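Local structure of NigD-like protein (Bacteroides vulgatus ATCC 8482, 3K6O) at residues W112-F122 with G168-P179; Q88-M98 with L134-I142. The protein is of unknown function but belongs to the NigD-like proteins, with an N-terminal OB domain and a C-terminal beta sandwich domain. All coordinates share one frame; numbering follows the deposited sequence.

Contact 1 lies near the centre of the chain and is largely buried, whereas contact 2 is about 16 Å away, centre to centre, and only partly buried. Both belong to the C-terminal beta sandwich domain. Contact 1 pairs two strands antiparallel, and contact 2 pairs two strands parallel. They are joined through Gln88, whose backbone N and O probably bond to Ser171 and Lys173, so strand 165-173 sits between strands 117-125 and 75-93. Their chemistry follows their place. Contact 1 has aromatic rings and a buried Asn119-Ser171 bond, while contact 2 combines aliphatic packing with asparagine-held turns and selenomethionines nearer the surface.

Contact 1 (W112-F122 with G168-P179)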
loop_
_atom_site.group_PDB
_atom_site.type_symbol
_atom_site.label_atom_id
_atom_site.label_comp_id
_atom_site.label_asym_id
_atom_site.label_seq_id
_atom_site.Cartn_x
_atom_site.Cartn_y
_atom_site.Cartn_z
ATOM N N TRP A 112 -3.336 0.059 -6.511
ATOM C CA TRP A 112 -3.725 -1.317 -6.759
ATOM C C TRP A 112 -3.943 -2.052 -5.450
ATOM O O TRP A 112 -3.256 -1.789 -4.466
ATOM C CB TRP A 112 -2.673 -2.039 -7.614
ATOM C CG TRP A 112 -1.445 -2.486 -6.871
ATOM C CD1 TRP A 112 -1.162 -3.734 -6.473
ATOM C CD2 TRP A 112 -0.337 -1.671 -6.466
ATOM N NE1 TRP A 112 0.072 -3.774 -5.868
ATOM C CE2 TRP A 112 0.588 -2.508 -5.835
ATOM C CE3 TRP A 112 -0.035 -0.313 -6.592
ATOM C CZ2 TRP A 112 1.791 -2.037 -5.295
ATOM C CZ3 TRP A 112 1.187 0.158 -6.066
ATOM C CH2 TRP A 112 2.080 -0.705 -5.437
ATOM N N PRO A 113 -4.905 -2.973 -5.433
ATOM C CA PRO A 113 -5.059 -3.852 -4.283
ATOM C C PRO A 113 -4.176 -5.072 -4.399
ATOM O O PRO A 113 -3.891 -5.528 -5.498
ATOM C CB PRO A 113 -6.530 -4.282 -4.371
ATOM C CG PRO A 113 -6.820 -4.312 -5.839
ATOM C CD PRO A 113 -5.930 -3.219 -6.467
ATOM N N SER A 114 -3.775 -5.587 -3.255
ATOM C CA SER A 114 -3.187 -6.884 -3.106
ATOM C C SER A 114 -4.095 -7.656 -2.133
ATOM O O SER A 114 -5.115 -7.130 -1.687
ATOM C CB SER A 114 -1.796 -6.737 -2.489
ATOM O OG SER A 114 -1.910 -6.112 -1.220
ATOM N N ASP A 115 -3.688 -8.861 -1.746
ATOM C CA ASP A 115 -4.516 -9.691 -0.870
ATOM C C ASP A 115 -4.851 -8.967 0.413
ATOM O O ASP A 115 -5.940 -9.163 0.928
ATOM C CB ASP A 115 -3.850 -11.049 -0.535
ATOM C CG ASP A 115 -4.867 -12.126 -0.009
ATOM O OD1 ASP A 115 -5.933 -12.336 -0.645
ATOM O OD2 ASP A 115 -4.585 -12.765 1.052
ATOM N N ASP A 116 -3.919 -8.177 0.951
ATOM C CA ASP A 116 -4.113 -7.593 2.274
ATOM C C ASP A 116 -4.234 -6.087 2.269
ATOM O O ASP A 116 -4.688 -5.547 3.272
ATOM C CB ASP A 116 -2.986 -7.932 3.267
ATOM C CG ASP A 116 -2.844 -9.415 3.542
ATOM O OD1 ASP A 116 -3.848 -10.168 3.604
ATOM O OD2 ASP A 116 -1.689 -9.817 3.731
ATOM N N TYR A 117 -3.842 -5.425 1.183
ATOM C CA TYR A 117 -3.744 -3.951 1.191
ATOM C C TYR A 117 -4.250 -3.265 -0.036
ATOM O O TYR A 117 -4.207 -3.819 -1.107
ATOM C CB TYR A 117 -2.295 -3.484 1.359
ATOM C CG TYR A 117 -1.510 -4.128 2.476
ATOM C CD1 TYR A 117 -1.524 -3.602 3.767
ATOM C CD2 TYR A 117 -0.744 -5.258 2.234
ATOM C CE1 TYR A 117 -0.796 -4.176 4.812
ATOM C CE2 TYR A 117 0.013 -5.854 3.278
ATOM C CZ TYR A 117 -0.017 -5.305 4.558
ATOM O OH TYR A 117 0.740 -5.860 5.571
ATOM N N LEU A 118 -4.724 -2.041 0.137
ATOM C CA LEU A 118 -4.798 -1.102 -0.969
ATOM C C LEU A 118 -3.502 -0.269 -0.954
ATOM O O LEU A 118 -3.200 0.447 0.001
ATOM C CB LEU A 118 -6.017 -0.207 -0.857
ATOM C CG LEU A 118 -6.215 0.679 -2.084
ATOM C CD1 LEU A 118 -6.685 -0.144 -3.303
ATOM C CD2 LEU A 118 -7.177 1.796 -1.813
ATOM N N ASN A 119 -2.757 -0.380 -2.047
ATOM C CA ASN A 119 -1.449 0.236 -2.221
ATOM C C ASN A 119 -1.588 1.458 -3.087
ATOM O O ASN A 119 -2.099 1.392 -4.205
ATOM C CB ASN A 119 -0.500 -0.762 -2.862
ATOM C CG ASN A 119 -0.387 -2.029 -2.030
ATOM O OD1 ASN A 119 0.086 -1.997 -0.879
ATOM N ND2 ASN A 119 -0.883 -3.157 -2.580
ATOM N N VAL A 120 -1.111 2.576 -2.565
ATOM C CA VAL A 120 -1.206 3.844 -3.268
ATOM C C VAL A 120 0.162 4.562 -3.318
ATOM O O VAL A 120 0.809 4.755 -2.311
ATOM C CB VAL A 120 -2.235 4.737 -2.595
ATOM C CG1 VAL A 120 -2.534 5.997 -3.504
ATOM C CG2 VAL A 120 -3.521 3.942 -2.319
ATOM N N ARG A 121 0.589 4.942 -4.513
ATOM C CA ARG A 121 1.702 5.835 -4.670
ATOM C C ARG A 121 1.092 7.130 -5.126
ATOM O O ARG A 121 0.281 7.131 -6.051
ATOM C CB ARG A 121 2.696 5.322 -5.707
ATOM C CG ARG A 121 3.969 6.206 -5.781
ATOM C CD ARG A 121 5.099 5.518 -6.516
ATOM N NE ARG A 121 4.758 5.500 -7.923
ATOM C CZ ARG A 121 5.596 5.721 -8.920
ATOM N NH1 ARG A 121 6.890 5.937 -8.703
ATOM N NH2 ARG A 121 5.120 5.702 -10.149
ATOM N N PHE A 122 1.463 8.230 -4.476
ATOM C CA PHE A 122 0.806 9.507 -4.716
ATOM C C PHE A 122 1.693 10.682 -4.379
ATOM O O PHE A 122 2.775 10.518 -3.804
ATOM C CB PHE A 122 -0.498 9.609 -3.925
ATOM C CG PHE A 122 -0.320 9.761 -2.423
ATOM C CD1 PHE A 122 0.116 8.701 -1.638
ATOM C CD2 PHE A 122 -0.635 10.957 -1.786
ATOM C CE1 PHE A 122 0.261 8.836 -0.268
ATOM C CE2 PHE A 122 -0.495 11.093 -0.397
ATOM C CZ PHE A 122 -0.054 10.017 0.361
ATOM N N GLY A 168 4.928 9.738 -2.338
ATOM C CA GLY A 168 4.593 9.081 -1.081
ATOM C C GLY A 168 3.953 7.771 -1.426
ATOM O O GLY A 168 3.334 7.660 -2.483
HETATM N N MSE A 169 4.172 6.773 -0.571
HETATM C CA MSE A 169 3.548 5.485 -0.693
HETATM C C MSE A 169 2.894 5.170 0.626
HETATM O O MSE A 169 3.439 5.505 1.676
HETATM C CB MSE A 169 4.580 4.418 -0.970
HETATM C CG MSE A 169 3.964 3.072 -1.183
HETATM SE SE MSE A 169 3.593 2.727 -3.061
HETATM C CE MSE A 169 5.527 2.605 -3.399
ATOM N N VAL A 170 1.724 4.527 0.564
ATOM C CA VAL A 170 1.024 4.058 1.734
ATOM C C VAL A 170 0.278 2.766 1.374
ATOM O O VAL A 170 -0.144 2.561 0.202
ATOM C CB VAL A 170 0.028 5.128 2.236
ATOM C CG1 VAL A 170 -0.947 5.423 1.141
ATOM C CG2 VAL A 170 -0.738 4.654 3.457
ATOM N N SER A 171 0.132 1.900 2.377
ATOM C CA SER A 171 -0.631 0.670 2.255
ATOM C C SER A 171 -1.729 0.711 3.291
ATOM O O SER A 171 -1.430 0.884 4.460
ATOM C CB SER A 171 0.238 -0.550 2.499
ATOM O OG SER A 171 1.078 -0.795 1.398
ATOM N N PHE A 172 -2.989 0.585 2.846
ATOM C CA PHE A 172 -4.140 0.523 3.721
ATOM C C PHE A 172 -4.526 -0.902 3.923
ATOM O O PHE A 172 -4.750 -1.586 2.971
ATOM C CB PHE A 172 -5.296 1.258 3.072
ATOM C CG PHE A 172 -5.011 2.727 2.836
ATOM C CD1 PHE A 172 -5.154 3.630 3.868
ATOM C CD2 PHE A 172 -4.597 3.187 1.593
ATOM C CE1 PHE A 172 -4.899 4.964 3.680
ATOM C CE2 PHE A 172 -4.341 4.545 1.373
ATOM C CZ PHE A 172 -4.481 5.428 2.430
ATOM N N LYS A 173 -4.619 -1.361 5.161
ATOM C CA LYS A 173 -5.121 -2.689 5.427
ATOM C C LYS A 173 -6.586 -2.813 5.054
ATOM O O LYS A 173 -7.427 -2.063 5.566
ATOM C CB LYS A 173 -4.934 -3.081 6.898
ATOM C CG LYS A 173 -3.513 -3.507 7.229
ATOM C CD LYS A 173 -3.396 -4.143 8.636
ATOM C CE LYS A 173 -3.930 -5.610 8.649
ATOM N NZ LYS A 173 -3.315 -6.418 7.546
ATOM N N LEU A 174 -6.894 -3.781 4.197
ATOM C CA LEU A 174 -8.266 -3.936 3.672
ATOM C C LEU A 174 -9.236 -4.622 4.650
ATOM O O LEU A 174 -10.441 -4.303 4.692
ATOM C CB LEU A 174 -8.233 -4.636 2.334
ATOM C CG LEU A 174 -7.818 -3.725 1.149
ATOM C CD1 LEU A 174 -7.582 -4.530 -0.147
ATOM C CD2 LEU A 174 -8.842 -2.605 0.881
ATOM N N ASP A 175 -8.683 -5.536 5.440
ATOM C CA ASP A 175 -9.396 -6.331 6.418
ATOM C C ASP A 175 -10.647 -6.904 5.778
ATOM O O ASP A 175 -10.506 -7.728 4.861
ATOM C CB ASP A 175 -9.655 -5.511 7.686
ATOM C CG ASP A 175 -8.367 -5.167 8.424
ATOM O OD1 ASP A 175 -7.475 -5.989 8.372
ATOM O OD2 ASP A 175 -8.237 -4.084 9.027
ATOM N N ASP A 176 -11.856 -6.480 6.195
ATOM C CA ASP A 176 -13.036 -7.177 5.712
ATOM C C ASP A 176 -13.303 -6.803 4.250
ATOM O O ASP A 176 -14.102 -7.434 3.648
ATOM C CB ASP A 176 -14.304 -6.890 6.526
ATOM C CG ASP A 176 -14.242 -7.333 7.968
ATOM O OD1 ASP A 176 -13.221 -7.806 8.510
ATOM O OD2 ASP A 176 -15.314 -7.251 8.565
ATOM N N TYR A 177 -12.656 -5.762 3.720
ATOM C CA TYR A 177 -12.855 -5.322 2.327
ATOM C C TYR A 177 -11.863 -5.989 1.325
ATOM O O TYR A 177 -11.841 -5.638 0.149
ATOM C CB TYR A 177 -12.775 -3.809 2.255
ATOM C CG TYR A 177 -13.849 -3.164 3.084
ATOM C CD1 TYR A 177 -15.119 -3.044 2.602
ATOM C CD2 TYR A 177 -13.588 -2.721 4.386
ATOM C CE1 TYR A 177 -16.138 -2.494 3.368
ATOM C CE2 TYR A 177 -14.577 -2.181 5.172
ATOM C CZ TYR A 177 -15.842 -2.058 4.655
ATOM O OH TYR A 177 -16.799 -1.535 5.414
ATOM N N SER A 178 -11.077 -6.960 1.805
ATOM C CA SER A 178 -10.056 -7.576 0.995
ATOM C C SER A 178 -10.592 -8.753 0.183
ATOM O O SER A 178 -11.721 -9.218 0.412
ATOM C CB SER A 178 -8.917 -8.039 1.893
ATOM O OG SER A 178 -9.179 -9.301 2.342
ATOM N N PRO A 179 -9.770 -9.282 -0.738
ATOM C CA PRO A 179 -10.206 -10.389 -1.551
ATOM C C PRO A 179 -10.387 -11.702 -0.806
ATOM O O PRO A 179 -10.941 -12.651 -1.351
ATOM C CB PRO A 179 -9.106 -10.535 -2.603
ATOM C CG PRO A 179 -8.175 -9.488 -2.419
ATOM C CD PRO A 179 -8.537 -8.656 -1.252
HETATM O O HOH W 1 -5.938 -6.815 5.179
HETATM O O HOH W 2 -6.704 -9.400 4.064
#
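Asn119 and Ser171 face each other in an antiparallel non-hydrogen-bonded pair, and their side chains bond instead. Ser171 OG donates to Asn119 OD1 at 2.8 Å, in the plane of the amide carbonyl. Arg58 NH2 also hydrogen-bonds Asn119 OD1 and Arg58 NE bonds Ser171 OG, so a probably charged guanidinium grips both oxygens.

The Asn119 side chain can be followed outward. Its CB lies over one face of the Trp112 ring, offset toward the rim. CG stands anti to the carbonyl carbon (chi1 -57°), which turns the amide toward Ser171. OD1 accepts the hydrogen bond from Ser171 OG, and ND2 makes weak bonds to Trp112 O and Ser114 OG. Ser114 OG also accepts from Tyr117 N, an ST motif in the turn between strands 107-113 and 117-125.

Backbone bonds join Leu118 with Phe172 and Val120 with Val170 in both directions. On the face of Leu118 and Val120, Val120 CG2 meets the edge of the Phe172 ring, 3.8 Å from CE2. Phe122 CE1 touches Val170 CG1 at 3.9 Å. Beyond the strand, Leu174 N gives Asp116 O a nearly straight bond of 3.0 Å (N-H...O 175°). Leu174 CD1 lies against the backbone of Tyr117, 3.6 Å from its C atom.

Strand 165-173 is flanked by strand 117-125 and strand 75-93. Leu118 and Phe172 pack on Leu136 of strand 133-139, within the sandwich. From the other face, Tyr117 makes a weak hydrogen bond to Thr21 of strand 16-23.

Contact 2 (Q88-M98 with L134-I142); sequences QKIIGLNPDNM and LNLVVNEMI
Ile91 and Leu93 make four backbone hydrogen bonds to segment 134-142 in parallel register, the last of them to Glu140, just past the strand. Ile91 N donates to Leu136 O at 3.2 Å, and Val138 N returns a bond to Ile91 O. Leu93 N then donates to Val138 O at 2.9 Å, and Glu140 N to Leu93 O. Before them, a water bridges Lys89 O to Asn135 ND2 and Leu136 N.

Asparagines shape the turns that follow both strands. Asn139 OD1 accepts from Met141 N in an Asx turn, while its ND2 bonds to Glu153 of strand 149-157. Opposite Leu93, its CG lies 3.9 Å from Leu93 CD2. With an alanine in place of Asn139, both the Met141 N-H and the Glu153 carboxylate are likely to lose a partner, and the turn could shift. In the other segment, Asn94 OD1 accepts from Asn97 N, an Asx motif. Asn97 answers with OD1 on Asn94 N. Its ND2 donates to Gly92 O at 2.8 Å, and that oxygen lies near the Asn97 amide plane.

Packing surrounds these bonds. With chi1 at 166°, Leu93 CG swings away from its own backbone N and meets the Met141 CE methyl at 3.4 Å, tighter than usual for two carbons. These two side chains cross at about a right angle. Met141 CG lies on Pro95 CD. Both Met141 and Met98 are selenomethionine, and their SE atoms lie 3.8 Å apart. Val137 CG2 covers Leu93 CB, and Val137 CG1 meets Ile91 CG1. Toward the Val138 side, Ile90 CG2 touches Val138 CG2 at 3.7 Å.

Strand 133-139 runs between the end of strand 75-93 and the antiparallel strand 149-157. Ile91 and Leu93 also touch Ile101 of helix 98-101, while Ile90 and Val138 both lean on Tyr177.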
loop_
_atom_site.group_PDB
_atom_site.type_symbol
_atom_site.label_atom_id
_atom_site.label_comp_id
_atom_site.label_asym_id
_atom_site.label_seq_id
_atom_site.Cartn_x
_atom_site.Cartn_y
_atom_site.Cartn_z
ATOM N N GLN A 88 -1.683 2.039 7.088
ATOM C CA GLN A 88 -2.817 2.737 7.718
ATOM C C GLN A 88 -4.052 1.862 7.781
ATOM O O GLN A 88 -4.280 0.997 6.919
ATOM C CB GLN A 88 -3.163 4.073 7.007
ATOM C CG GLN A 88 -2.221 5.172 7.319
ATOM C CD GLN A 88 -2.605 6.521 6.720
ATOM O OE1 GLN A 88 -3.785 6.990 6.786
ATOM N NE2 GLN A 88 -1.613 7.172 6.159
ATOM N N LYS A 89 -4.845 2.080 8.821
ATOM C CA LYS A 89 -6.116 1.400 8.946
ATOM C C LYS A 89 -7.160 2.156 8.138
ATOM O O LYS A 89 -7.094 3.368 8.028
ATOM C CB LYS A 89 -6.589 1.431 10.398
ATOM C CG LYS A 89 -5.761 0.573 11.349
ATOM C CD LYS A 89 -5.912 1.160 12.790
ATOM C CE LYS A 89 -5.071 0.413 13.816
ATOM N NZ LYS A 89 -3.584 0.686 13.653
ATOM N N ILE A 90 -8.158 1.428 7.658
ATOM C CA ILE A 90 -9.420 2.036 7.226
ATOM C C ILE A 90 -10.105 2.740 8.418
ATOM O O ILE A 90 -10.035 2.294 9.566
ATOM C CB ILE A 90 -10.317 0.981 6.564
ATOM C CG1 ILE A 90 -9.670 0.558 5.232
ATOM C CG2 ILE A 90 -11.798 1.509 6.377
ATOM C CD1 ILE A 90 -10.366 -0.594 4.482
ATOM N N ILE A 91 -10.728 3.875 8.150
ATOM C CA ILE A 91 -11.537 4.548 9.157
ATOM C C ILE A 91 -12.963 4.794 8.651
ATOM O O ILE A 91 -13.243 4.769 7.457
ATOM C CB ILE A 91 -10.910 5.906 9.583
ATOM C CG1 ILE A 91 -10.849 6.865 8.419
ATOM C CG2 ILE A 91 -9.489 5.727 10.199
ATOM C CD1 ILE A 91 -10.477 8.365 8.861
ATOM N N GLY A 92 -13.847 5.116 9.591
ATOM C CA GLY A 92 -15.231 5.484 9.294
ATOM C C GLY A 92 -15.332 6.965 9.019
ATOM O O GLY A 92 -14.741 7.769 9.736
ATOM N N LEU A 93 -16.010 7.323 7.933
ATOM C CA LEU A 93 -16.309 8.704 7.613
ATOM C C LEU A 93 -17.766 8.968 7.998
ATOM O O LEU A 93 -18.671 8.313 7.490
ATOM C CB LEU A 93 -16.095 8.932 6.105
ATOM C CG LEU A 93 -16.673 10.208 5.532
ATOM C CD1 LEU A 93 -16.046 11.438 6.231
ATOM C CD2 LEU A 93 -16.543 10.295 3.964
ATOM N N ASN A 94 -17.997 9.922 8.889
ATOM C CA ASN A 94 -19.333 10.225 9.380
ATOM C C ASN A 94 -19.518 11.747 9.410
ATOM O O ASN A 94 -18.590 12.455 9.155
ATOM C CB ASN A 94 -19.522 9.551 10.737
ATOM C CG ASN A 94 -18.531 10.024 11.765
ATOM O OD1 ASN A 94 -18.460 11.218 12.069
ATOM N ND2 ASN A 94 -17.788 9.108 12.341
ATOM N N PRO A 95 -20.735 12.254 9.678
ATOM C CA PRO A 95 -20.927 13.711 9.660
ATOM C C PRO A 95 -20.030 14.494 10.613
ATOM O O PRO A 95 -19.687 15.640 10.323
ATOM C CB PRO A 95 -22.387 13.861 10.096
ATOM C CG PRO A 95 -23.030 12.652 9.584
ATOM C CD PRO A 95 -22.023 11.550 9.796
ATOM N N ASP A 96 -19.648 13.910 11.742
ATOM C CA ASP A 96 -18.814 14.634 12.723
ATOM C C ASP A 96 -17.345 14.825 12.321
ATOM O O ASP A 96 -16.805 15.913 12.519
ATOM C CB ASP A 96 -18.881 13.982 14.099
ATOM C CG ASP A 96 -20.284 13.951 14.620
ATOM O OD1 ASP A 96 -20.909 15.029 14.753
ATOM O OD2 ASP A 96 -20.781 12.823 14.801
ATOM N N ASN A 97 -16.715 13.798 11.765
ATOM C CA ASN A 97 -15.320 13.879 11.333
ATOM C C ASN A 97 -15.152 14.244 9.840
ATOM O O ASN A 97 -14.021 14.387 9.353
ATOM C CB ASN A 97 -14.545 12.575 11.654
ATOM C CG ASN A 97 -15.058 11.392 10.852
ATOM O OD1 ASN A 97 -15.869 11.573 9.936
ATOM N ND2 ASN A 97 -14.568 10.194 11.154
HETATM N N MSE A 98 -16.249 14.439 9.119
HETATM C CA MSE A 98 -16.140 14.740 7.675
HETATM C C MSE A 98 -15.210 15.939 7.419
HETATM O O MSE A 98 -14.351 15.911 6.554
HETATM C CB MSE A 98 -17.552 15.036 7.143
HETATM C CG MSE A 98 -17.640 15.559 5.795
HETATM SE SE MSE A 98 -19.550 15.832 5.295
HETATM C CE MSE A 98 -19.988 17.273 6.562
ATOM N N LEU A 134 -3.602 11.247 3.948
ATOM C CA LEU A 134 -4.392 10.470 3.017
ATOM C C LEU A 134 -5.102 9.326 3.784
ATOM O O LEU A 134 -4.444 8.435 4.324
ATOM C CB LEU A 134 -3.506 9.894 1.917
ATOM C CG LEU A 134 -4.267 9.206 0.767
ATOM C CD1 LEU A 134 -5.078 10.213 -0.083
ATOM C CD2 LEU A 134 -3.342 8.393 -0.119
ATOM N N ASN A 135 -6.437 9.332 3.791
ATOM C CA ASN A 135 -7.205 8.239 4.397
ATOM C C ASN A 135 -8.053 7.432 3.384
ATOM O O ASN A 135 -8.449 7.918 2.309
ATOM C CB ASN A 135 -8.144 8.797 5.459
ATOM C CG ASN A 135 -7.437 9.235 6.713
ATOM O OD1 ASN A 135 -7.322 10.448 7.008
ATOM N ND2 ASN A 135 -6.993 8.292 7.468
ATOM N N LEU A 136 -8.332 6.207 3.756
ATOM C CA LEU A 136 -9.237 5.306 3.033
ATOM C C LEU A 136 -10.407 5.052 3.949
ATOM O O LEU A 136 -10.246 4.502 5.043
ATOM C CB LEU A 136 -8.562 3.975 2.718
ATOM C CG LEU A 136 -9.329 3.005 1.805
ATOM C CD1 LEU A 136 -9.572 3.628 0.429
ATOM C CD2 LEU A 136 -8.580 1.690 1.694
ATOM N N VAL A 137 -11.584 5.523 3.540
ATOM C CA VAL A 137 -12.681 5.590 4.451
ATOM C C VAL A 137 -13.848 4.788 3.959
ATOM O O VAL A 137 -14.039 4.628 2.763
ATOM C CB VAL A 137 -13.091 7.050 4.639
ATOM C CG1 VAL A 137 -11.827 7.924 4.913
ATOM C CG2 VAL A 137 -13.866 7.517 3.418
ATOM N N VAL A 138 -14.648 4.304 4.896
ATOM C CA VAL A 138 -16.015 3.864 4.620
ATOM C C VAL A 138 -16.980 5.003 4.853
ATOM O O VAL A 138 -17.042 5.545 5.954
ATOM C CB VAL A 138 -16.410 2.692 5.528
ATOM C CG1 VAL A 138 -17.888 2.160 5.215
ATOM C CG2 VAL A 138 -15.359 1.578 5.423
ATOM N N ASN A 139 -17.728 5.372 3.822
ATOM C CA ASN A 139 -18.634 6.501 3.915
ATOM C C ASN A 139 -19.919 6.053 4.586
ATOM O O ASN A 139 -20.726 5.342 3.973
ATOM C CB ASN A 139 -18.937 7.049 2.519
ATOM C CG ASN A 139 -19.659 8.413 2.557
ATOM O OD1 ASN A 139 -20.350 8.676 3.511
ATOM N ND2 ASN A 139 -19.529 9.250 1.496
ATOM N N GLU A 140 -20.118 6.473 5.832
ATOM C CA GLU A 140 -21.252 6.036 6.615
ATOM C C GLU A 140 -22.481 6.935 6.428
ATOM O O GLU A 140 -23.485 6.744 7.130
ATOM C CB GLU A 140 -20.861 5.944 8.094
ATOM C CG GLU A 140 -19.718 4.921 8.345
ATOM C CD GLU A 140 -19.149 4.968 9.745
ATOM O OE1 GLU A 140 -19.527 5.867 10.483
ATOM O OE2 GLU A 140 -18.334 4.092 10.123
HETATM N N MSE A 141 -22.410 7.890 5.493
HETATM C CA MSE A 141 -23.470 8.868 5.257
HETATM C C MSE A 141 -24.395 8.579 4.037
HETATM O O MSE A 141 -25.365 9.317 3.806
HETATM C CB MSE A 141 -22.826 10.272 5.004
HETATM C CG MSE A 141 -22.240 10.932 6.255
HETATM SE SE MSE A 141 -21.462 12.641 5.870
HETATM C CE MSE A 141 -19.611 11.960 5.635
ATOM N N ILE A 142 -24.064 7.548 3.259
ATOM C CA ILE A 142 -24.758 7.206 2.042
ATOM C C ILE A 142 -25.327 5.783 2.169
ATOM O O ILE A 142 -24.807 5.008 2.934
ATOM C CB ILE A 142 -23.809 7.232 0.873
ATOM C CG1 ILE A 142 -22.692 6.192 1.016
ATOM C CG2 ILE A 142 -23.167 8.592 0.731
ATOM C CD1 ILE A 142 -21.799 6.153 -0.202
HETATM O O HOH W 3 -6.922 5.793 6.459
#